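Putative endonuclease/exonuclease/phosphatase family protein (Bacteroides thetaiotaomicron, PDB 3MPR) probably acts as a metal-dependent nuclease of the endonuclease/exonuclease/phosphatase family, cleaving phosphodiester bonds. Local coordinates at residues Ser6-Tyr12 against Asp43-Thr49; Gln30-Val34 against Asp246-Ser250; Ser84-Tyr88 against Ile121-Phe127. One frame throughout, in Å; residues are numbered along the deposited sequence.

Interaction 1: Ser6-Tyr12 against Asp43-Thr49; sequences SLTVASY and DFDIFGT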
loop_
_atom_site.group_PDB
_atom_site.type_symbol
_atom_site.label_atom_id
_atom_site.label_comp_id
_atom_site.label_asym_id
_atom_site.label_seq_id
_atom_site.Cartn_x
_atom_site.Cartn_y
_atom_site.Cartn_z
ATOM N N SER A 6 10.054 -9.596 -12.895
ATOM C CA SER A 6 9.025 -9.208 -11.923
ATOM C C SER A 6 8.290 -7.958 -12.380
ATOM O O SER A 6 8.917 -6.983 -12.804
ATOM C CB SER A 6 9.648 -8.968 -10.541
ATOM O OG SER A 6 10.113 -10.186 -10.026
ATOM N N LEU A 7 6.960 -7.993 -12.310
ATOM C CA LEU A 7 6.129 -6.869 -12.731
ATOM C C LEU A 7 5.103 -6.508 -11.656
ATOM O O LEU A 7 4.478 -7.388 -11.077
ATOM C CB LEU A 7 5.334 -7.255 -13.987
ATOM C CG LEU A 7 6.069 -7.521 -15.286
ATOM C CD1 LEU A 7 5.082 -8.001 -16.335
ATOM C CD2 LEU A 7 6.787 -6.264 -15.749
ATOM N N THR A 8 4.885 -5.216 -11.436
ATOM C CA THR A 8 3.744 -4.797 -10.633
ATOM C C THR A 8 2.725 -4.158 -11.556
ATOM O O THR A 8 3.029 -3.170 -12.220
ATOM C CB THR A 8 4.151 -3.782 -9.570
ATOM O OG1 THR A 8 5.038 -4.419 -8.653
ATOM C CG2 THR A 8 2.923 -3.280 -8.812
ATOM N N VAL A 9 1.527 -4.724 -11.605
ATOM C CA VAL A 9 0.494 -4.203 -12.492
ATOM C C VAL A 9 -0.723 -3.816 -11.665
ATOM O O VAL A 9 -0.834 -4.208 -10.503
ATOM C CB VAL A 9 0.105 -5.216 -13.584
ATOM C CG1 VAL A 9 1.349 -5.645 -14.383
ATOM C CG2 VAL A 9 -0.597 -6.441 -12.979
ATOM N N ALA A 10 -1.595 -3.006 -12.253
ATOM C CA ALA A 10 -2.813 -2.559 -11.585
ATOM C C ALA A 10 -3.935 -2.321 -12.585
ATOM O O ALA A 10 -3.703 -2.158 -13.789
ATOM C CB ALA A 10 -2.550 -1.294 -10.788
ATOM N N SER A 11 -5.153 -2.322 -12.060
ATOM C CA SER A 11 -6.335 -1.922 -12.800
ATOM C C SER A 11 -7.022 -0.877 -11.928
ATOM O O SER A 11 -7.228 -1.091 -10.734
ATOM C CB SER A 11 -7.261 -3.122 -13.009
ATOM O OG SER A 11 -8.409 -2.743 -13.771
ATOM N N TYR A 12 -7.356 0.266 -12.502
ATOM C CA TYR A 12 -7.918 1.350 -11.687
ATOM C C TYR A 12 -8.886 2.168 -12.511
ATOM O O TYR A 12 -8.479 2.851 -13.455
ATOM C CB TYR A 12 -6.787 2.254 -11.212
ATOM C CG TYR A 12 -7.080 3.100 -9.985
ATOM C CD1 TYR A 12 -8.315 3.066 -9.354
ATOM C CD2 TYR A 12 -6.099 3.929 -9.456
ATOM C CE1 TYR A 12 -8.566 3.842 -8.222
ATOM C CE2 TYR A 12 -6.339 4.712 -8.320
ATOM C CZ TYR A 12 -7.571 4.666 -7.714
ATOM O OH TYR A 12 -7.804 5.436 -6.591
ATOM N N ASP A 43 4.066 1.860 -6.593
ATOM C CA ASP A 43 4.971 1.339 -7.609
ATOM C C ASP A 43 4.278 0.597 -8.759
ATOM O O ASP A 43 4.669 -0.528 -9.090
ATOM C CB ASP A 43 6.003 0.404 -6.964
ATOM C CG ASP A 43 6.905 1.118 -5.969
ATOM O OD1 ASP A 43 7.305 2.268 -6.243
ATOM O OD2 ASP A 43 7.206 0.522 -4.910
ATOM N N PHE A 44 3.262 1.198 -9.370
ATOM C CA PHE A 44 2.648 0.543 -10.534
ATOM C C PHE A 44 3.621 0.638 -11.733
ATOM O O PHE A 44 3.950 1.736 -12.184
ATOM C CB PHE A 44 1.321 1.206 -10.938
ATOM C CG PHE A 44 0.221 1.168 -9.894
ATOM C CD1 PHE A 44 0.361 0.481 -8.699
ATOM C CD2 PHE A 44 -0.981 1.832 -10.143
ATOM C CE1 PHE A 44 -0.677 0.471 -7.759
ATOM C CE2 PHE A 44 -2.025 1.819 -9.219
ATOM C CZ PHE A 44 -1.869 1.132 -8.020
ATOM N N ASP A 45 4.087 -0.496 -12.249
ATOM C CA ASP A 45 4.934 -0.472 -13.438
ATOM C C ASP A 45 4.104 -0.167 -14.676
ATOM O O ASP A 45 4.519 0.568 -15.566
ATOM C CB ASP A 45 5.609 -1.826 -13.649
ATOM C CG ASP A 45 6.640 -2.142 -12.580
ATOM O OD1 ASP A 45 7.178 -1.197 -11.954
ATOM O OD2 ASP A 45 6.909 -3.336 -12.376
ATOM N N ILE A 46 2.933 -0.782 -14.727
ATOM C CA ILE A 46 2.023 -0.631 -15.838
ATOM C C ILE A 46 0.613 -0.870 -15.334
ATOM O O ILE A 46 0.373 -1.792 -14.564
ATOM C CB ILE A 46 2.399 -1.599 -16.980
ATOM C CG1 ILE A 46 1.356 -1.564 -18.099
ATOM C CG2 ILE A 46 2.594 -2.998 -16.456
ATOM C CD1 ILE A 46 1.919 -2.036 -19.415
ATOM N N PHE A 47 -0.325 -0.023 -15.735
ATOM C CA PHE A 47 -1.686 -0.184 -15.243
ATOM C C PHE A 47 -2.734 0.228 -16.266
ATOM O O PHE A 47 -2.502 1.133 -17.050
ATOM C CB PHE A 47 -1.898 0.546 -13.899
ATOM C CG PHE A 47 -1.634 2.043 -13.931
ATOM C CD1 PHE A 47 -0.344 2.543 -13.912
ATOM C CD2 PHE A 47 -2.687 2.944 -13.891
ATOM C CE1 PHE A 47 -0.119 3.914 -13.902
ATOM C CE2 PHE A 47 -2.473 4.305 -13.885
ATOM C CZ PHE A 47 -1.177 4.796 -13.881
ATOM N N GLY A 48 -3.865 -0.473 -16.246
ATOM C CA GLY A 48 -5.007 -0.153 -17.067
ATOM C C GLY A 48 -5.894 0.799 -16.297
ATOM O O GLY A 48 -6.094 0.646 -15.087
ATOM N N THR A 49 -6.391 1.811 -16.990
ATOM C CA THR A 49 -7.342 2.745 -16.405
ATOM C C THR A 49 -8.659 2.699 -17.171
ATOM O O THR A 49 -8.692 2.306 -18.333
ATOM C CB THR A 49 -6.813 4.185 -16.456
ATOM O OG1 THR A 49 -6.686 4.607 -17.826
ATOM C CG2 THR A 49 -5.464 4.289 -15.740
HETATM O O HOH W 1 7.789 -2.307 -8.987
#
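Val9 to Tyr12 run beside Ile46 to Thr49 as neighbouring parallel strands, the short segment axes 4.6 Å apart and inclined by 11°. Peptide hydrogen bonds pass back and forth between them: Ala10 N gives to Ile46 O, Gly48 N to Ala10 O, and Tyr12 N to Gly48 O at 2.9 Å. Ahead of the 46-49 strand, Thr8 O receives Asp45 N at 2.9 Å and, weakly, Ile46 N.

Asp45 extends the pairing with its side chain. Its OD2 accepts Thr8 N at 2.9 Å in an almost straight bond (171°), met from above the carboxylate plane. With CG turned beside its own backbone N (chi1 -68°), Asp45 can present amide and carboxylate to Thr8 together. Replacement by an alanine here would probably leave Thr8 N without this acceptor and the start of the pairing held by main-chain bonds alone. The other oxygen, OD1, takes a water hydrogen bond and a weak, long ion pair with Lys92.

Among the apolar groups, the Ala10 methyl sits over the centre of the Phe44 ring, CB 3.5 Å from the centroid, as a CH-pi contact. Phe47 CB lies 3.7 Å from the same Ala10 CB. On the other side of the sheet Val9 CG1 meets Ile46 CG2 at 3.6 Å, the two side chains alongside each other. Helix 28-41 packs against Tyr12, Phe44 and Phe47.

The chemistry thus changes along the pair: a carboxylate substitutes for a backbone acceptor just before strand 46-49 begins, and farther on peptide hydrogen bonds join two strands whose faces are mainly hydrophobic.

Interaction 2: Gln30-Val34 against Asp246-Ser250; sequences QRYPV and DTYRS. With ACY (acetic acid), chain E.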
loop_
_atom_site.group_PDB
_atom_site.type_symbol
_atom_site.label_atom_id
_atom_site.label_comp_id
_atom_site.label_asym_id
_atom_site.label_seq_id
_atom_site.Cartn_x
_atom_site.Cartn_y
_atom_site.Cartn_z
ATOM N N GLN A 30 -9.745 17.658 -7.438
ATOM C CA GLN A 30 -9.352 17.365 -6.068
ATOM C C GLN A 30 -8.796 15.937 -5.925
ATOM O O GLN A 30 -7.876 15.694 -5.143
ATOM C CB GLN A 30 -10.571 17.575 -5.161
ATOM C CG GLN A 30 -10.403 17.143 -3.723
ATOM C CD GLN A 30 -11.591 17.536 -2.858
ATOM O OE1 GLN A 30 -11.760 18.706 -2.527
ATOM N NE2 GLN A 30 -12.411 16.555 -2.481
ATOM N N ARG A 31 -9.341 15.009 -6.708
ATOM C CA ARG A 31 -9.061 13.572 -6.551
ATOM C C ARG A 31 -7.777 13.127 -7.212
ATOM O O ARG A 31 -7.028 12.327 -6.657
ATOM C CB ARG A 31 -10.169 12.728 -7.200
ATOM C CG ARG A 31 -11.524 12.841 -6.573
ATOM C CD ARG A 31 -12.457 11.746 -7.075
ATOM N NE ARG A 31 -12.898 11.890 -8.463
ATOM C CZ ARG A 31 -12.441 11.149 -9.471
ATOM N NH1 ARG A 31 -11.495 10.226 -9.250
ATOM N NH2 ARG A 31 -12.929 11.329 -10.700
ATOM N N TYR A 32 -7.545 13.600 -8.434
ATOM C CA TYR A 32 -6.492 13.012 -9.253
ATOM C C TYR A 32 -5.066 13.168 -8.718
ATOM O O TYR A 32 -4.236 12.288 -8.921
ATOM C CB TYR A 32 -6.630 13.409 -10.741
ATOM C CG TYR A 32 -5.879 14.647 -11.198
ATOM C CD1 TYR A 32 -4.507 14.629 -11.374
ATOM C CD2 TYR A 32 -6.565 15.822 -11.494
ATOM C CE1 TYR A 32 -3.821 15.764 -11.808
ATOM C CE2 TYR A 32 -5.900 16.950 -11.917
ATOM C CZ TYR A 32 -4.535 16.920 -12.078
ATOM O OH TYR A 32 -3.887 18.051 -12.513
ATOM N N PRO A 33 -4.777 14.273 -8.010
ATOM C CA PRO A 33 -3.429 14.338 -7.445
ATOM C C PRO A 33 -3.190 13.198 -6.448
ATOM O O PRO A 33 -2.073 12.695 -6.366
ATOM C CB PRO A 33 -3.411 15.698 -6.745
ATOM C CG PRO A 33 -4.403 16.531 -7.547
ATOM C CD PRO A 33 -5.511 15.539 -7.842
ATOM N N VAL A 34 -4.226 12.783 -5.725
ATOM C CA VAL A 34 -4.118 11.636 -4.804
ATOM C C VAL A 34 -3.964 10.316 -5.573
ATOM O O VAL A 34 -3.119 9.476 -5.238
ATOM C CB VAL A 34 -5.346 11.562 -3.865
ATOM C CG1 VAL A 34 -5.186 10.430 -2.845
ATOM C CG2 VAL A 34 -5.536 12.898 -3.141
ATOM N N ASP A 246 -6.698 3.175 0.423
ATOM C CA ASP A 246 -6.157 4.450 0.893
ATOM C C ASP A 246 -7.226 5.522 0.727
ATOM O O ASP A 246 -7.935 5.536 -0.281
ATOM C CB ASP A 246 -4.933 4.880 0.069
ATOM C CG ASP A 246 -3.835 3.831 0.007
ATOM O OD1 ASP A 246 -4.129 2.616 -0.001
ATOM O OD2 ASP A 246 -2.655 4.248 -0.099
ATOM N N THR A 247 -7.347 6.417 1.706
ATOM C CA THR A 247 -8.272 7.546 1.582
ATOM C C THR A 247 -7.611 8.871 1.935
ATOM O O THR A 247 -6.698 8.928 2.771
ATOM C CB THR A 247 -9.509 7.384 2.516
ATOM O OG1 THR A 247 -9.066 7.032 3.831
ATOM C CG2 THR A 247 -10.447 6.309 2.007
ATOM N N TYR A 248 -8.089 9.940 1.309
ATOM C CA TYR A 248 -7.661 11.280 1.673
ATOM C C TYR A 248 -8.766 11.951 2.496
ATOM O O TYR A 248 -9.738 11.295 2.883
ATOM C CB TYR A 248 -7.260 12.095 0.427
ATOM C CG TYR A 248 -8.392 12.540 -0.499
ATOM C CD1 TYR A 248 -8.849 13.847 -0.470
ATOM C CD2 TYR A 248 -8.958 11.675 -1.428
ATOM C CE1 TYR A 248 -9.851 14.282 -1.314
ATOM C CE2 TYR A 248 -9.978 12.104 -2.294
ATOM C CZ TYR A 248 -10.413 13.418 -2.224
ATOM O OH TYR A 248 -11.419 13.889 -3.040
ATOM N N ARG A 249 -8.613 13.238 2.794
ATOM C CA ARG A 249 -9.597 13.920 3.633
ATOM C C ARG A 249 -9.956 15.251 3.018
ATOM O O ARG A 249 -9.110 15.897 2.401
ATOM C CB ARG A 249 -9.064 14.162 5.047
ATOM C CG ARG A 249 -8.684 12.895 5.831
ATOM C CD ARG A 249 -9.894 12.095 6.348
ATOM N NE ARG A 249 -9.422 10.942 7.116
ATOM C CZ ARG A 249 -9.099 9.771 6.577
ATOM N NH1 ARG A 249 -9.244 9.586 5.267
ATOM N NH2 ARG A 249 -8.643 8.783 7.347
ATOM N N SER A 250 -11.200 15.673 3.219
ATOM C CA SER A 250 -11.618 17.005 2.802
ATOM C C SER A 250 -12.346 17.682 3.950
ATOM O O SER A 250 -12.814 17.023 4.878
ATOM C CB SER A 250 -12.528 16.923 1.575
ATOM O OG SER A 250 -13.732 16.262 1.914
HETATM C C ACY E . -5.126 14.862 2.009
HETATM O O ACY E . -5.456 15.131 0.826
HETATM O OXT ACY E . -5.787 14.131 2.797
HETATM C CH3 ACY E . -3.837 15.458 2.486
#
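Gln30 and Tyr248 supply the hydrogen bond of this contact: NE2 of Gln30 donates to Tyr248 OH at 2.9 Å, with an angle of 163° at the hydrogen. The phenol oxygen lies close to the amide plane, and NE2 meets the ring at its edge, with amide and ring planes 78° apart. An extended Gln30 chain, CG anti to the backbone N (chi1 172°), carries the amide across from the helix. Ser250 CB comes within 4.1 Å of the same NE2, while Ser250 OG is hydrogen-bonded to Arg275.

Van der Waals contacts accompany this bond. Val34 CG2 rests over one face of the Tyr248 ring in a CH-pi contact, 4.3 Å from the centroid, and approaches CG most closely. The aliphatic start of Arg31 also takes part, its CG 3.7 Å from Tyr248 OH. The guanidinium leads away and gives hydrogen bonds to the backbone carbonyls of Leu14, Arg15 and Pro277, so the arginine joins the helix to several loops.

A bound acetate, probably from the crystallisation liquor, adds a further polar contact. Its OXT accepts Arg249 N at 3.0 Å and lies 3.5 Å from Tyr248 CB. Arg249 itself folds back, NH1 donating to Thr247 OG1 and to Tyr248 O.

The second subunit packs close by: its Leu210 touches Val34, and its Ser221 O accepts Arg249 NE. Overall, the beginning of helix 28-41 is packed against a two-stranded antiparallel ribbon, 248-251 with 272-275, mainly through Tyr248. This ribbon is separate from the two large sheets of the DNase I-like fold, and here it lies at a subunit interface.

Interaction 3: Ser84-Tyr88 against Ile121-Phe127; sequences SAIFY and ICSWGHF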
loop_
_atom_site.group_PDB
_atom_site.type_symbol
_atom_site.label_atom_id
_atom_site.label_comp_id
_atom_site.label_asym_id
_atom_site.label_seq_id
_atom_site.Cartn_x
_atom_site.Cartn_y
_atom_site.Cartn_z
ATOM N N SER A 84 -9.902 3.426 -22.450
ATOM C CA SER A 84 -9.346 2.327 -21.674
ATOM C C SER A 84 -7.827 2.476 -21.709
ATOM O O SER A 84 -7.103 1.562 -22.113
ATOM C CB SER A 84 -9.769 0.990 -22.282
ATOM O OG SER A 84 -11.180 0.830 -22.180
ATOM N N ALA A 85 -7.338 3.641 -21.300
ATOM C CA ALA A 85 -5.927 3.949 -21.484
ATOM C C ALA A 85 -5.018 3.113 -20.588
ATOM O O ALA A 85 -5.339 2.877 -19.427
ATOM C CB ALA A 85 -5.674 5.422 -21.263
ATOM N N ILE A 86 -3.881 2.688 -21.135
ATOM C CA ILE A 86 -2.859 1.948 -20.371
ATOM C C ILE A 86 -1.666 2.865 -20.107
ATOM O O ILE A 86 -1.126 3.462 -21.041
ATOM C CB ILE A 86 -2.400 0.685 -21.142
ATOM C CG1 ILE A 86 -3.579 -0.278 -21.338
ATOM C CG2 ILE A 86 -1.238 -0.024 -20.431
ATOM C CD1 ILE A 86 -3.367 -1.307 -22.475
ATOM N N PHE A 87 -1.287 3.011 -18.834
ATOM C CA PHE A 87 -0.131 3.810 -18.446
ATOM C C PHE A 87 1.032 2.881 -18.140
ATOM O O PHE A 87 0.830 1.788 -17.613
ATOM C CB PHE A 87 -0.442 4.650 -17.186
ATOM C CG PHE A 87 -1.272 5.882 -17.451
ATOM C CD1 PHE A 87 -2.640 5.788 -17.655
ATOM C CD2 PHE A 87 -0.683 7.135 -17.449
ATOM C CE1 PHE A 87 -3.398 6.911 -17.891
ATOM C CE2 PHE A 87 -1.441 8.266 -17.681
ATOM C CZ PHE A 87 -2.803 8.152 -17.902
ATOM N N TYR A 88 2.254 3.309 -18.453
ATOM C CA TYR A 88 3.419 2.473 -18.181
ATOM C C TYR A 88 4.649 3.337 -17.950
ATOM O O TYR A 88 4.697 4.484 -18.393
ATOM C CB TYR A 88 3.660 1.488 -19.326
ATOM C CG TYR A 88 4.020 2.183 -20.615
ATOM C CD1 TYR A 88 3.045 2.800 -21.381
ATOM C CD2 TYR A 88 5.339 2.254 -21.048
ATOM C CE1 TYR A 88 3.367 3.458 -22.561
ATOM C CE2 TYR A 88 5.668 2.907 -22.225
ATOM C CZ TYR A 88 4.670 3.504 -22.974
ATOM O OH TYR A 88 4.965 4.169 -24.139
ATOM N N ILE A 121 -14.470 -0.066 -25.647
ATOM C CA ILE A 121 -13.203 -0.240 -26.330
ATOM C C ILE A 121 -12.227 -1.025 -25.464
ATOM O O ILE A 121 -12.218 -0.890 -24.238
ATOM C CB ILE A 121 -12.609 1.136 -26.746
ATOM C CG1 ILE A 121 -11.525 0.973 -27.821
ATOM C CG2 ILE A 121 -12.065 1.901 -25.526
ATOM C CD1 ILE A 121 -10.952 2.295 -28.322
ATOM N N CYS A 122 -11.442 -1.879 -26.111
ATOM C CA CYS A 122 -10.329 -2.554 -25.472
ATOM C C CYS A 122 -9.057 -2.026 -26.118
ATOM O O CYS A 122 -8.918 -2.060 -27.345
ATOM C CB CYS A 122 -10.434 -4.071 -25.658
ATOM S SG CYS A 122 -9.020 -4.970 -25.011
ATOM N N SER A 123 -8.153 -1.491 -25.299
ATOM C CA SER A 123 -6.866 -1.020 -25.780
ATOM C C SER A 123 -5.783 -1.976 -25.297
ATOM O O SER A 123 -5.890 -2.565 -24.223
ATOM C CB SER A 123 -6.571 0.397 -25.275
ATOM O OG SER A 123 -7.555 1.309 -25.720
ATOM N N TRP A 124 -4.728 -2.124 -26.086
ATOM C CA TRP A 124 -3.711 -3.096 -25.753
ATOM C C TRP A 124 -2.353 -2.618 -26.211
ATOM O O TRP A 124 -2.233 -1.729 -27.069
ATOM C CB TRP A 124 -4.052 -4.453 -26.392
ATOM C CG TRP A 124 -4.117 -4.369 -27.908
ATOM C CD1 TRP A 124 -5.204 -4.058 -28.671
ATOM C CD2 TRP A 124 -3.027 -4.558 -28.812
ATOM N NE1 TRP A 124 -4.856 -4.054 -30.010
ATOM C CE2 TRP A 124 -3.524 -4.371 -30.117
ATOM C CE3 TRP A 124 -1.677 -4.891 -28.644
ATOM C CZ2 TRP A 124 -2.714 -4.484 -31.246
ATOM C CZ3 TRP A 124 -0.876 -5.013 -29.759
ATOM C CH2 TRP A 124 -1.395 -4.804 -31.050
ATOM N N GLY A 125 -1.325 -3.204 -25.618
ATOM C CA GLY A 125 0.030 -2.989 -26.061
ATOM C C GLY A 125 0.787 -4.296 -25.959
ATOM O O GLY A 125 0.564 -5.079 -25.040
ATOM N N HIS A 126 1.655 -4.534 -26.930
ATOM C CA HIS A 126 2.658 -5.592 -26.868
ATOM C C HIS A 126 3.916 -4.927 -26.320
ATOM O O HIS A 126 4.533 -4.105 -27.001
ATOM C CB HIS A 126 2.877 -6.130 -28.288
ATOM C CG HIS A 126 3.977 -7.137 -28.423
ATOM N ND1 HIS A 126 4.144 -7.888 -29.569
ATOM C CD2 HIS A 126 4.977 -7.500 -27.586
ATOM C CE1 HIS A 126 5.197 -8.675 -29.427
ATOM N NE2 HIS A 126 5.722 -8.455 -28.235
ATOM N N PHE A 127 4.274 -5.248 -25.079
ATOM C CA PHE A 127 5.407 -4.605 -24.414
ATOM C C PHE A 127 6.651 -5.477 -24.363
ATOM O O PHE A 127 6.556 -6.700 -24.400
ATOM C CB PHE A 127 5.034 -4.223 -22.975
ATOM C CG PHE A 127 4.025 -3.128 -22.891
ATOM C CD1 PHE A 127 2.675 -3.421 -22.912
ATOM C CD2 PHE A 127 4.426 -1.802 -22.791
ATOM C CE1 PHE A 127 1.739 -2.414 -22.854
ATOM C CE2 PHE A 127 3.485 -0.776 -22.734
ATOM C CZ PHE A 127 2.141 -1.086 -22.759
HETATM O O HOH W 2 -8.494 3.635 -24.790
#
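Ser84 OG donates a hydrogen bond to Ile121 O at 2.9 Å, arriving from above the carbonyl plane. The hydroxyl is turned beside its own backbone N (chi1 -65°), which also brings OG to 3.6 Å from Ile121 CG2. Next along, Ser123 CB packs on Ser84 O at 3.4 Å, and a water accepts from Ser84 N and donates to Ser123 OG. Ile86 reaches across with its terminal methyl, CD1 lying 3.3 Å from Ser123 O. At the far end the edge of the Phe127 ring is directed at the face of Tyr88, a T-shaped pair with planes at 63° and centroids 5.2 Å apart. Phe127 CE2 makes the approach, toward the rim of the tyrosine ring near CG.

These side chains fill the space between two sheets: strand 86-89 belongs to one and strand 121-129 to the other, in the central beta sandwich of the DNase I-like alpha/beta-beta/alpha fold.

Farther out, Ile46 packs against Ile86, Tyr88 and Phe127, and Phe138 and Asn140 of the facing sheet touch Ile86. Asp100 OD2 is hydrogen-bonded to Ser123 OG, and Ile95 lies against Tyr88.

In the fold
Interactions 1 and 3 are core contacts with centres 11 Å apart, and they share a sheet in which strands 46-50 and 86-89 are neighbours. Interaction 1 works within that sheet chiefly through hydrogen bonds between peptide groups, with one carboxylate added, whereas interaction 3 spans the gap to the second sheet through side chains that meet both one another and the backbone of the opposing strand. They join directly: Thr49 OG1 lies 2.7 Å from Ala85 O, probably a hydrogen bond, and Ile46 CD1 packs on Phe127. Interaction 2 is peripheral and partly buried, its centre about 20 Å from the centre of the chain, and centres on one tyrosine. Helix 28-41 ties it to interaction 1, packing on that sheet and leading into strand 46-50.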